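Local coordinates for putative iron-regulated protein A (Parabacteroides distasonis ATCC 8503, PDB 4ECG), which binds calcium ions and, as an imelysin-like protein of peptidase family M75, may act as a metalloendopeptidase, at residues A[244-249]-A[290-295]; A[274-277]-A[283-286]; A[297-302]-A[332-337]. All coordinates share one frame; numbering follows the deposited sequence.

Contact 1 (A[244-249]-A[290-295]); sequences NEVGSA and NNIVSI. With CA (calcium ion), chain H.
Asn-291 OD1 is shared between two kinds of neighbour: it accepts a hydrogen bond from Lys-250 NZ, and methyl CG2 of Val-246 rests against it at 3.6 Å. The same methyl also meets CB of Asn-291 at 3.6 Å, so it lies along the base of the amide arm as well as beside its oxygen. Val-246 has CG1 anti to the backbone N (chi1 173°), which leaves CG2 as the branch presented to Asn-291. CD1 of Ile-292 reaches Val-246 CG2 from one residue further along, at 4.1 Å. This is where helix 239-259 packs on helix 284-300 in the all-helical interior of the imelysin-like fold, with CA of Val-246 and CA of Asn-291 7.5 Å apart. Through ND2 the same amide donates to the backbone oxygen of Glu-89, while the Asn-291 side chain touches Glu-92, a calcium ligand. Within 244-249 a wider pi-type turn spans 246-249. Asn-244 O takes two donors from one residue: Ser-248 N at 2.9 Å and Ser-248 OG at 3.1 Å, the hydroxyl making a C=O...O angle of 147° and lying 17° out of the carbonyl plane. With its OG thus turned back along the helix, Ser-248 binds calcium through its main-chain O at 2.6 Å; Asp-253 OD1 and three waters complete the modelled coordination.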
ATOM      1  N   ASN A 244       2.832   8.477  -7.712  1.00 48.08           N
ATOM      2  CA  ASN A 244       3.150   8.178  -9.087  1.00 43.55           C
ATOM      3  C   ASN A 244       2.686   6.791  -9.503  1.00 44.90           C
ATOM      4  O   ASN A 244       2.283   6.588 -10.648  1.00 49.92           O
ATOM      5  CB  ASN A 244       4.631   8.330  -9.275  1.00 44.88           C
ATOM      6  CG  ASN A 244       5.057   8.056 -10.669  1.00 45.81           C
ATOM      7  OD1 ASN A 244       4.687   8.775 -11.566  1.00 47.56           O
ATOM      8  ND2 ASN A 244       5.803   6.975 -10.867  1.00 47.27           N
ATOM      9  N   GLU A 245       2.775   5.829  -8.592  1.00 44.69           N
ATOM     10  CA  GLU A 245       2.384   4.439  -8.867  1.00 44.44           C
ATOM     11  C   GLU A 245       0.868   4.293  -9.006  1.00 44.01           C
ATOM     12  O   GLU A 245       0.379   3.591  -9.906  1.00 46.76           O
ATOM     13  CB  GLU A 245       2.937   3.532  -7.754  1.00 49.44           C
ATOM     14  CG  GLU A 245       2.431   2.081  -7.677  1.00 52.40           C
ATOM     15  CD  GLU A 245       3.135   1.082  -8.601  1.00 62.86           C
ATOM     16  OE1 GLU A 245       3.976   1.533  -9.440  1.00 57.92           O
ATOM     17  OE2 GLU A 245       2.838  -0.167  -8.467  1.00 72.04           O
ATOM     18  N   VAL A 246       0.115   4.903  -8.098  1.00 43.97           N
ATOM     19  CA  VAL A 246      -1.374   4.893  -8.221  1.00 44.94           C
ATOM     20  C   VAL A 246      -1.811   5.447  -9.597  1.00 45.84           C
ATOM     21  O   VAL A 246      -2.591   4.839 -10.307  1.00 49.72           O
ATOM     22  CB  VAL A 246      -2.073   5.656  -7.080  1.00 42.17           C
ATOM     23  CG1 VAL A 246      -3.561   5.754  -7.336  1.00 40.49           C
ATOM     24  CG2 VAL A 246      -1.809   4.992  -5.743  1.00 43.51           C
ATOM     25  N   GLY A 247      -1.272   6.589  -9.981  1.00 47.83           N
ATOM     26  CA  GLY A 247      -1.680   7.248 -11.232  1.00 49.68           C
ATOM     27  C   GLY A 247      -1.162   6.574 -12.482  1.00 49.26           C
ATOM     28  O   GLY A 247      -1.937   6.200 -13.332  1.00 50.22           O
ATOM     29  N   SER A 248       0.139   6.376 -12.575  1.00 45.64           N
ATOM     30  CA  SER A 248       0.741   5.738 -13.778  1.00 52.10           C
ATOM     31  C   SER A 248       0.611   4.252 -13.904  1.00 49.64           C
ATOM     32  O   SER A 248       0.585   3.798 -14.993  1.00 65.87           O
ATOM     33  CB  SER A 248       2.259   5.962 -13.871  1.00 50.88           C
ATOM     34  OG  SER A 248       2.517   7.300 -13.693  1.00 54.75           O
ATOM     35  N   ALA A 249       0.621   3.498 -12.818  1.00 50.58           N
ATOM     36  CA  ALA A 249       0.569   2.031 -12.889  1.00 48.77           C
ATOM     37  C   ALA A 249      -0.797   1.463 -12.553  1.00 46.87           C
ATOM     38  O   ALA A 249      -1.365   0.757 -13.365  1.00 45.80           O
ATOM     39  CB  ALA A 249       1.625   1.395 -11.974  1.00 42.82           C
ATOM     40  N   ASN A 290      -6.804   4.425  -0.293  1.00 44.44           N
ATOM     41  CA  ASN A 290      -6.019   4.251   0.943  1.00 43.43           C
ATOM     42  C   ASN A 290      -4.530   4.573   0.715  1.00 43.55           C
ATOM     43  O   ASN A 290      -3.894   5.162   1.589  1.00 43.47           O
ATOM     44  CB  ASN A 290      -6.238   2.883   1.572  1.00 39.96           C
ATOM     45  CG  ASN A 290      -7.549   2.809   2.351  1.00 43.66           C
ATOM     46  OD1 ASN A 290      -7.888   3.736   3.121  1.00 42.73           O
ATOM     47  ND2 ASN A 290      -8.254   1.665   2.226  1.00 41.16           N
ATOM     48  N   ASN A 291      -4.001   4.217  -0.453  1.00 38.59           N
ATOM     49  CA  ASN A 291      -2.671   4.645  -0.822  1.00 40.84           C
ATOM     50  C   ASN A 291      -2.453   6.180  -0.777  1.00 44.62           C
ATOM     51  O   ASN A 291      -1.366   6.666  -0.436  1.00 44.18           O
ATOM     52  CB  ASN A 291      -2.356   4.221  -2.236  1.00 40.25           C
ATOM     53  CG  ASN A 291      -2.287   2.722  -2.437  1.00 42.44           C
ATOM     54  OD1 ASN A 291      -2.526   2.250  -3.557  1.00 40.71           O
ATOM     55  ND2 ASN A 291      -1.946   1.967  -1.382  1.00 42.61           N
ATOM     56  N   ILE A 292      -3.469   6.957  -1.126  1.00 45.32           N
ATOM     57  CA  ILE A 292      -3.304   8.407  -1.052  1.00 44.40           C
ATOM     58  C   ILE A 292      -3.545   8.852   0.390  1.00 43.53           C
ATOM     59  O   ILE A 292      -2.910   9.761   0.839  1.00 46.61           O
ATOM     60  CB  ILE A 292      -4.208   9.116  -2.051  1.00 42.84           C
ATOM     61  CG1 ILE A 292      -3.948   8.568  -3.459  1.00 43.79           C
ATOM     62  CG2 ILE A 292      -4.011  10.617  -1.966  1.00 45.01           C
ATOM     63  CD1 ILE A 292      -2.500   8.655  -3.979  1.00 39.17           C
ATOM     64  N   VAL A 293      -4.382   8.154   1.154  1.00 46.25           N
ATOM     65  CA  VAL A 293      -4.539   8.463   2.599  1.00 44.67           C
ATOM     66  C   VAL A 293      -3.170   8.288   3.278  1.00 44.83           C
ATOM     67  O   VAL A 293      -2.805   9.042   4.138  1.00 47.84           O
ATOM     68  CB  VAL A 293      -5.714   7.692   3.304  1.00 44.00           C
ATOM     69  CG1 VAL A 293      -5.777   7.958   4.802  1.00 44.81           C
ATOM     70  CG2 VAL A 293      -7.039   8.145   2.778  1.00 42.69           C
ATOM     71  N   SER A 294      -2.390   7.319   2.857  1.00 42.06           N
ATOM     72  CA  SER A 294      -1.044   7.155   3.375  1.00 44.39           C
ATOM     73  C   SER A 294      -0.212   8.426   3.216  1.00 49.04           C
ATOM     74  O   SER A 294       0.504   8.806   4.153  1.00 50.26           O
ATOM     75  CB  SER A 294      -0.330   5.991   2.662  1.00 43.13           C
ATOM     76  OG  SER A 294       0.865   5.654   3.310  1.00 43.89           O
ATOM     77  N   ILE A 295      -0.320   9.090   2.056  1.00 47.82           N
ATOM     78  CA  ILE A 295       0.411  10.360   1.844  1.00 50.57           C
ATOM     79  C   ILE A 295      -0.072  11.451   2.823  1.00 49.41           C
ATOM     80  O   ILE A 295       0.708  12.218   3.398  1.00 54.40           O
ATOM     81  CB  ILE A 295       0.242  10.889   0.394  1.00 48.95           C
ATOM     82  CG1 ILE A 295       0.829   9.919  -0.635  1.00 48.33           C
ATOM     83  CG2 ILE A 295       0.876  12.246   0.258  1.00 48.05           C
ATOM     84  CD1 ILE A 295       0.570  10.308  -2.076  1.00 47.58           C
TER
HETATM   85 CA    CA H 506       2.428   3.104 -16.759  1.00 76.42          CA
HETATM   86  O   HOH W   1       4.033   4.957 -16.838  1.00 58.72           O
HETATM   87  O   HOH W   2       4.248   2.274 -14.868  1.00 47.36           O
HETATM   88  O   HOH W   3       3.857   1.331 -17.756  1.00 68.99           O

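Contact 2 (A[274-277]-A[283-286]); sequences LAVE and NSLD
Ser-284 carries its side of this contact from CB outward against Val-276 and Glu-277. CB already lies 3.3 Å from the backbone O of Glu-277, and 3.9 Å from methyl CG1 of Val-276. One bond further, OG, set anti to the carbonyl carbon and beside the backbone N (chi1 -39°), is brought to Glu-277 O and donates a hydrogen bond to it at 2.9 Å. The donor approaches well off the carbonyl direction, at a C=O...O angle of 137°, and sits 32° out of the carbonyl plane. OG also lies close to Val-276 CG1, at 3.3 Å, so an apolar methyl flanks the hydroxyl as it reaches for the carbonyl. With an alanine in place of Ser-284, Glu-277 O would probably lose this donor, and the 276-277 backbone would be tied less firmly to the start of the helix. The side chain of Glu-277 leads away from Ser-284: OE2 bonds His-149 NE2, and the carboxylate lies about 3 Å from a bound calcium ion, in keeping with the calcium site seen for this protein, which also includes Glu-92 and Asp-109. Contact 2 bridges the loop following helix 271-275 and the first turn of helix 284-300; Val-276 also packs on Pro-254 of helix 239-259, and Asn-283, at the N-cap position, touches Trp-81 and Arg-85 of helix 71-89.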
ATOM      1  N   LEU A 274      -8.155  -8.336 -16.132  1.00 48.94           N
ATOM      2  CA  LEU A 274      -7.103  -9.139 -15.491  1.00 50.06           C
ATOM      3  C   LEU A 274      -5.988  -8.295 -14.890  1.00 47.74           C
ATOM      4  O   LEU A 274      -5.390  -8.736 -13.928  1.00 44.48           O
ATOM      5  CB  LEU A 274      -6.505 -10.248 -16.412  1.00 52.22           C
ATOM      6  CG  LEU A 274      -7.418 -11.425 -16.849  1.00 54.39           C
ATOM      7  CD1 LEU A 274      -6.768 -12.298 -17.908  1.00 50.29           C
ATOM      8  CD2 LEU A 274      -7.861 -12.295 -15.695  1.00 56.67           C
ATOM      9  N   ALA A 275      -5.699  -7.100 -15.423  1.00 48.83           N
ATOM     10  CA  ALA A 275      -4.624  -6.268 -14.847  1.00 47.73           C
ATOM     11  C   ALA A 275      -5.073  -5.510 -13.596  1.00 44.79           C
ATOM     12  O   ALA A 275      -4.234  -4.933 -12.916  1.00 46.37           O
ATOM     13  CB  ALA A 275      -4.024  -5.303 -15.871  1.00 45.48           C
ATOM     14  N   VAL A 276      -6.367  -5.479 -13.288  1.00 45.87           N
ATOM     15  CA  VAL A 276      -6.859  -4.682 -12.111  1.00 43.96           C
ATOM     16  C   VAL A 276      -6.561  -5.382 -10.799  1.00 43.61           C
ATOM     17  O   VAL A 276      -7.154  -6.396 -10.495  1.00 43.19           O
ATOM     18  CB  VAL A 276      -8.397  -4.400 -12.168  1.00 45.75           C
ATOM     19  CG1 VAL A 276      -8.903  -3.697 -10.874  1.00 41.80           C
ATOM     20  CG2 VAL A 276      -8.758  -3.646 -13.444  1.00 43.57           C
ATOM     21  N   GLU A 277      -5.625  -4.861 -10.023  1.00 45.97           N
ATOM     22  CA  GLU A 277      -5.352  -5.401  -8.710  1.00 44.74           C
ATOM     23  C   GLU A 277      -6.589  -5.329  -7.771  1.00 44.31           C
ATOM     24  O   GLU A 277      -7.149  -4.262  -7.602  1.00 48.38           O
ATOM     25  CB  GLU A 277      -4.175  -4.625  -8.098  1.00 49.15           C
ATOM     26  CG  GLU A 277      -3.533  -5.331  -6.904  1.00 55.60           C
ATOM     27  CD  GLU A 277      -2.198  -4.717  -6.434  1.00 64.68           C
ATOM     28  OE1 GLU A 277      -1.570  -3.944  -7.204  1.00 60.51           O
ATOM     29  OE2 GLU A 277      -1.780  -5.033  -5.276  1.00 60.36           O
ATOM     30  N   ASN A 283     -11.868  -4.487  -4.417  1.00 43.38           N
ATOM     31  CA  ASN A 283     -11.303  -3.656  -3.379  1.00 44.90           C
ATOM     32  C   ASN A 283     -10.400  -2.623  -4.003  1.00 43.07           C
ATOM     33  O   ASN A 283      -9.678  -1.955  -3.301  1.00 42.39           O
ATOM     34  CB  ASN A 283     -10.539  -4.503  -2.330  1.00 45.09           C
ATOM     35  CG  ASN A 283     -10.701  -3.999  -0.878  1.00 44.41           C
ATOM     36  OD1 ASN A 283     -11.764  -4.154  -0.229  1.00 43.89           O
ATOM     37  ND2 ASN A 283      -9.603  -3.495  -0.329  1.00 43.26           N
ATOM     38  N   SER A 284     -10.468  -2.447  -5.306  1.00 41.69           N
ATOM     39  CA  SER A 284      -9.409  -1.701  -5.986  1.00 43.97           C
ATOM     40  C   SER A 284      -9.440  -0.217  -5.635  1.00 46.63           C
ATOM     41  O   SER A 284      -8.412   0.363  -5.201  1.00 44.24           O
ATOM     42  CB  SER A 284      -9.509  -1.904  -7.483  1.00 42.01           C
ATOM     43  OG  SER A 284      -9.858  -3.264  -7.735  1.00 43.83           O
ATOM     44  N   LEU A 285     -10.610   0.384  -5.807  1.00 43.25           N
ATOM     45  CA  LEU A 285     -10.790   1.808  -5.471  1.00 44.49           C
ATOM     46  C   LEU A 285     -10.544   2.101  -4.002  1.00 41.46           C
ATOM     47  O   LEU A 285      -9.964   3.123  -3.698  1.00 41.25           O
ATOM     48  CB  LEU A 285     -12.165   2.338  -5.905  1.00 43.56           C
ATOM     49  CG  LEU A 285     -12.389   2.322  -7.434  1.00 46.15           C
ATOM     50  CD1 LEU A 285     -13.831   2.667  -7.775  1.00 47.04           C
ATOM     51  CD2 LEU A 285     -11.375   3.217  -8.158  1.00 41.17           C
ATOM     52  N   ASP A 286     -10.954   1.235  -3.087  1.00 41.88           N
ATOM     53  CA  ASP A 286     -10.583   1.439  -1.659  1.00 47.22           C
ATOM     54  C   ASP A 286      -9.043   1.400  -1.510  1.00 45.71           C
ATOM     55  O   ASP A 286      -8.445   2.239  -0.815  1.00 43.23           O
ATOM     56  CB  ASP A 286     -11.194   0.368  -0.710  1.00 56.46           C
ATOM     57  CG  ASP A 286     -12.660   0.597  -0.402  1.00 61.26           C
ATOM     58  OD1 ASP A 286     -13.054   1.741  -0.114  1.00 72.93           O
ATOM     59  OD2 ASP A 286     -13.410  -0.404  -0.419  1.00 76.63           O
TER

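Contact 3 (A[297-302]-A[332-337]); sequences NAYFGG and VQIDKT
Tyr-299, near the C-terminal end of helix 284-300, faces Ile-334 on helix 324-343 with their CA atoms 9.4 Å apart, a separation bridged by side chains alone. Ile-334 reaches across with its long branch: CG1 is anti to the carbonyl carbon (chi1 -70°), and CD1 at its end meets both aromatic residues. It comes to 3.8 Å from CD2 of Tyr-299, lying obliquely to the ring, and to 4.3 Å from CE2 of Phe-300, again obliquely. The two rings also meet each other: CD2 of Tyr-299 stands 3.8 Å above one face of the Phe-300 ring, offset toward its rim, while CZ of Phe-300 lies at the edge of the tyrosine ring. Just beyond, Gly-301 is the first residue to leave helical backbone angles, with a positive phi (79°) that favours glycine. The far end of Tyr-299 is anchored elsewhere, its OH bonded to OD1 of Asp-327, and OD1 of Asp-335 forms a salt bridge with Lys-296. Polar bonds thus lie around this contact, while one methyl set against two rings joins the segments by dispersion and burial, without a directional bond between them.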
ATOM      1  N   ASN A 297      -1.719  11.194   5.694  1.00 50.05           N
ATOM      2  CA  ASN A 297      -1.289  10.917   7.066  1.00 49.64           C
ATOM      3  C   ASN A 297       0.114  11.355   7.278  1.00 47.33           C
ATOM      4  O   ASN A 297       0.420  11.946   8.312  1.00 52.59           O
ATOM      5  CB  ASN A 297      -1.375   9.399   7.329  1.00 49.91           C
ATOM      6  CG  ASN A 297      -2.815   8.892   7.443  1.00 51.01           C
ATOM      7  OD1 ASN A 297      -3.817   9.680   7.486  1.00 48.88           O
ATOM      8  ND2 ASN A 297      -2.938   7.559   7.503  1.00 49.08           N
ATOM      9  N   ALA A 298       0.978  11.010   6.309  1.00 47.54           N
ATOM     10  CA  ALA A 298       2.403  11.358   6.350  1.00 47.62           C
ATOM     11  C   ALA A 298       2.613  12.877   6.403  1.00 51.28           C
ATOM     12  O   ALA A 298       3.496  13.330   7.123  1.00 56.92           O
ATOM     13  CB  ALA A 298       3.162  10.808   5.123  1.00 45.12           C
ATOM     14  N   TYR A 299       1.844  13.631   5.608  1.00 46.36           N
ATOM     15  CA  TYR A 299       2.081  15.046   5.398  1.00 46.69           C
ATOM     16  C   TYR A 299       1.588  15.821   6.620  1.00 51.89           C
ATOM     17  O   TYR A 299       2.177  16.832   6.992  1.00 53.18           O
ATOM     18  CB  TYR A 299       1.326  15.527   4.132  1.00 45.80           C
ATOM     19  CG  TYR A 299       1.585  16.954   3.694  1.00 49.34           C
ATOM     20  CD1 TYR A 299       2.802  17.320   3.186  1.00 50.00           C
ATOM     21  CD2 TYR A 299       0.596  17.951   3.793  1.00 54.60           C
ATOM     22  CE1 TYR A 299       3.050  18.625   2.832  1.00 50.92           C
ATOM     23  CE2 TYR A 299       0.841  19.263   3.415  1.00 52.32           C
ATOM     24  CZ  TYR A 299       2.076  19.582   2.921  1.00 53.03           C
ATOM     25  OH  TYR A 299       2.388  20.875   2.523  1.00 55.37           O
ATOM     26  N   PHE A 300       0.461  15.380   7.188  1.00 50.97           N
ATOM     27  CA  PHE A 300      -0.144  16.070   8.322  1.00 51.91           C
ATOM     28  C   PHE A 300       0.307  15.467   9.648  1.00 52.06           C
ATOM     29  O   PHE A 300      -0.051  15.959  10.685  1.00 56.25           O
ATOM     30  CB  PHE A 300      -1.698  16.081   8.214  1.00 50.01           C
ATOM     31  CG  PHE A 300      -2.223  16.882   7.049  1.00 49.79           C
ATOM     32  CD1 PHE A 300      -2.030  18.238   6.985  1.00 51.34           C
ATOM     33  CD2 PHE A 300      -2.857  16.279   5.990  1.00 51.49           C
ATOM     34  CE1 PHE A 300      -2.490  18.987   5.896  1.00 50.93           C
ATOM     35  CE2 PHE A 300      -3.332  17.001   4.913  1.00 49.64           C
ATOM     36  CZ  PHE A 300      -3.132  18.367   4.864  1.00 52.39           C
ATOM     37  N   GLY A 301       1.066  14.384   9.627  1.00 53.78           N
ATOM     38  CA  GLY A 301       1.713  13.925  10.850  1.00 54.52           C
ATOM     39  C   GLY A 301       0.868  13.158  11.838  1.00 54.00           C
ATOM     40  O   GLY A 301       1.164  13.168  13.013  1.00 59.32           O
ATOM     41  N   GLY A 302      -0.163  12.471  11.358  1.00 53.68           N
ATOM     42  CA  GLY A 302      -0.930  11.527  12.183  1.00 54.82           C
ATOM     43  C   GLY A 302      -1.914  10.724  11.336  1.00 54.65           C
ATOM     44  O   GLY A 302      -2.271  11.141  10.244  1.00 55.70           O
ATOM     45  N   VAL A 332      -4.886  21.246  -1.022  1.00 53.88           N
ATOM     46  CA  VAL A 332      -5.919  21.115  -2.056  1.00 56.10           C
ATOM     47  C   VAL A 332      -5.687  19.826  -2.855  1.00 54.05           C
ATOM     48  O   VAL A 332      -6.599  19.049  -3.087  1.00 55.54           O
ATOM     49  CB  VAL A 332      -5.952  22.383  -2.987  1.00 63.52           C
ATOM     50  CG1 VAL A 332      -6.636  22.105  -4.334  1.00 62.75           C
ATOM     51  CG2 VAL A 332      -6.603  23.603  -2.271  1.00 61.20           C
ATOM     52  N   GLN A 333      -4.450  19.549  -3.212  1.00 52.57           N
ATOM     53  CA  GLN A 333      -4.158  18.473  -4.139  1.00 49.48           C
ATOM     54  C   GLN A 333      -4.340  17.095  -3.528  1.00 48.36           C
ATOM     55  O   GLN A 333      -4.767  16.182  -4.231  1.00 48.97           O
ATOM     56  CB  GLN A 333      -2.729  18.601  -4.691  1.00 49.70           C
ATOM     57  CG  GLN A 333      -2.470  17.815  -5.941  1.00 49.89           C
ATOM     58  CD  GLN A 333      -3.333  18.228  -7.120  1.00 53.17           C
ATOM     59  OE1 GLN A 333      -3.495  19.406  -7.406  1.00 57.54           O
ATOM     60  NE2 GLN A 333      -3.869  17.236  -7.843  1.00 55.34           N
ATOM     61  N   ILE A 334      -3.989  16.912  -2.257  1.00 49.07           N
ATOM     62  CA  ILE A 334      -4.207  15.600  -1.579  1.00 49.64           C
ATOM     63  C   ILE A 334      -5.720  15.291  -1.646  1.00 50.40           C
ATOM     64  O   ILE A 334      -6.159  14.233  -2.121  1.00 46.17           O
ATOM     65  CB  ILE A 334      -3.662  15.580  -0.108  1.00 49.25           C
ATOM     66  CG1 ILE A 334      -2.116  15.606  -0.120  1.00 51.71           C
ATOM     67  CG2 ILE A 334      -4.173  14.364   0.653  1.00 48.01           C
ATOM     68  CD1 ILE A 334      -1.449  16.169   1.131  1.00 50.33           C
ATOM     69  N   ASP A 335      -6.508  16.263  -1.210  1.00 51.01           N
ATOM     70  CA  ASP A 335      -7.969  16.125  -1.241  1.00 53.33           C
ATOM     71  C   ASP A 335      -8.560  16.000  -2.663  1.00 52.25           C
ATOM     72  O   ASP A 335      -9.479  15.240  -2.869  1.00 51.93           O
ATOM     73  CB  ASP A 335      -8.610  17.269  -0.460  1.00 54.83           C
ATOM     74  CG  ASP A 335      -8.593  17.033   1.082  1.00 60.39           C
ATOM     75  OD1 ASP A 335      -8.111  15.986   1.578  1.00 59.94           O
ATOM     76  OD2 ASP A 335      -9.075  17.920   1.815  1.00 76.38           O
ATOM     77  N   LYS A 336      -8.006  16.699  -3.650  1.00 52.74           N
ATOM     78  CA  LYS A 336      -8.472  16.576  -5.048  1.00 55.21           C
ATOM     79  C   LYS A 336      -8.198  15.154  -5.598  1.00 54.00           C
ATOM     80  O   LYS A 336      -8.966  14.603  -6.365  1.00 55.97           O
ATOM     81  CB  LYS A 336      -7.732  17.613  -5.875  1.00 62.35           C
ATOM     82  CG  LYS A 336      -8.442  18.186  -7.084  1.00 71.53           C
ATOM     83  CD  LYS A 336      -7.648  19.405  -7.592  1.00 76.77           C
ATOM     84  CE  LYS A 336      -7.545  19.448  -9.115  1.00 81.73           C
ATOM     85  NZ  LYS A 336      -6.651  20.532  -9.614  1.00 75.34           N
ATOM     86  N   THR A 337      -7.116  14.543  -5.147  1.00 49.41           N
ATOM     87  CA  THR A 337      -6.689  13.257  -5.686  1.00 51.58           C
ATOM     88  C   THR A 337      -7.567  12.165  -5.111  1.00 48.51           C
ATOM     89  O   THR A 337      -8.008  11.307  -5.852  1.00 50.81           O
ATOM     90  CB  THR A 337      -5.179  12.994  -5.419  1.00 50.00           C
ATOM     91  OG1 THR A 337      -4.419  14.121  -5.901  1.00 48.69           O
ATOM     92  CG2 THR A 337      -4.705  11.670  -6.074  1.00 41.00           C
TER

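How the contacts relate
Helix 284-300 runs through all three contacts: its first turn in contact 2, its middle in contact 1 and its last turn in contact 3. All are buried; the centre of contact 1 lies about 8 Å from the centre of the chain, those of contacts 2 and 3 about 12 and 15 Å from it. Contact 2 is nested within the loop that contact 1 closes, and contact 3 follows later in the chain. Contacts 1 and 3 touch, CG1 of Ile-292 lying 4.1 Å from CG2 of Thr-337. A hydrogen bond crosses contact 2, contact 1 sets methyls against an amide, and both include residues at calcium sites; contact 3, away from those sites, is wholly apolar.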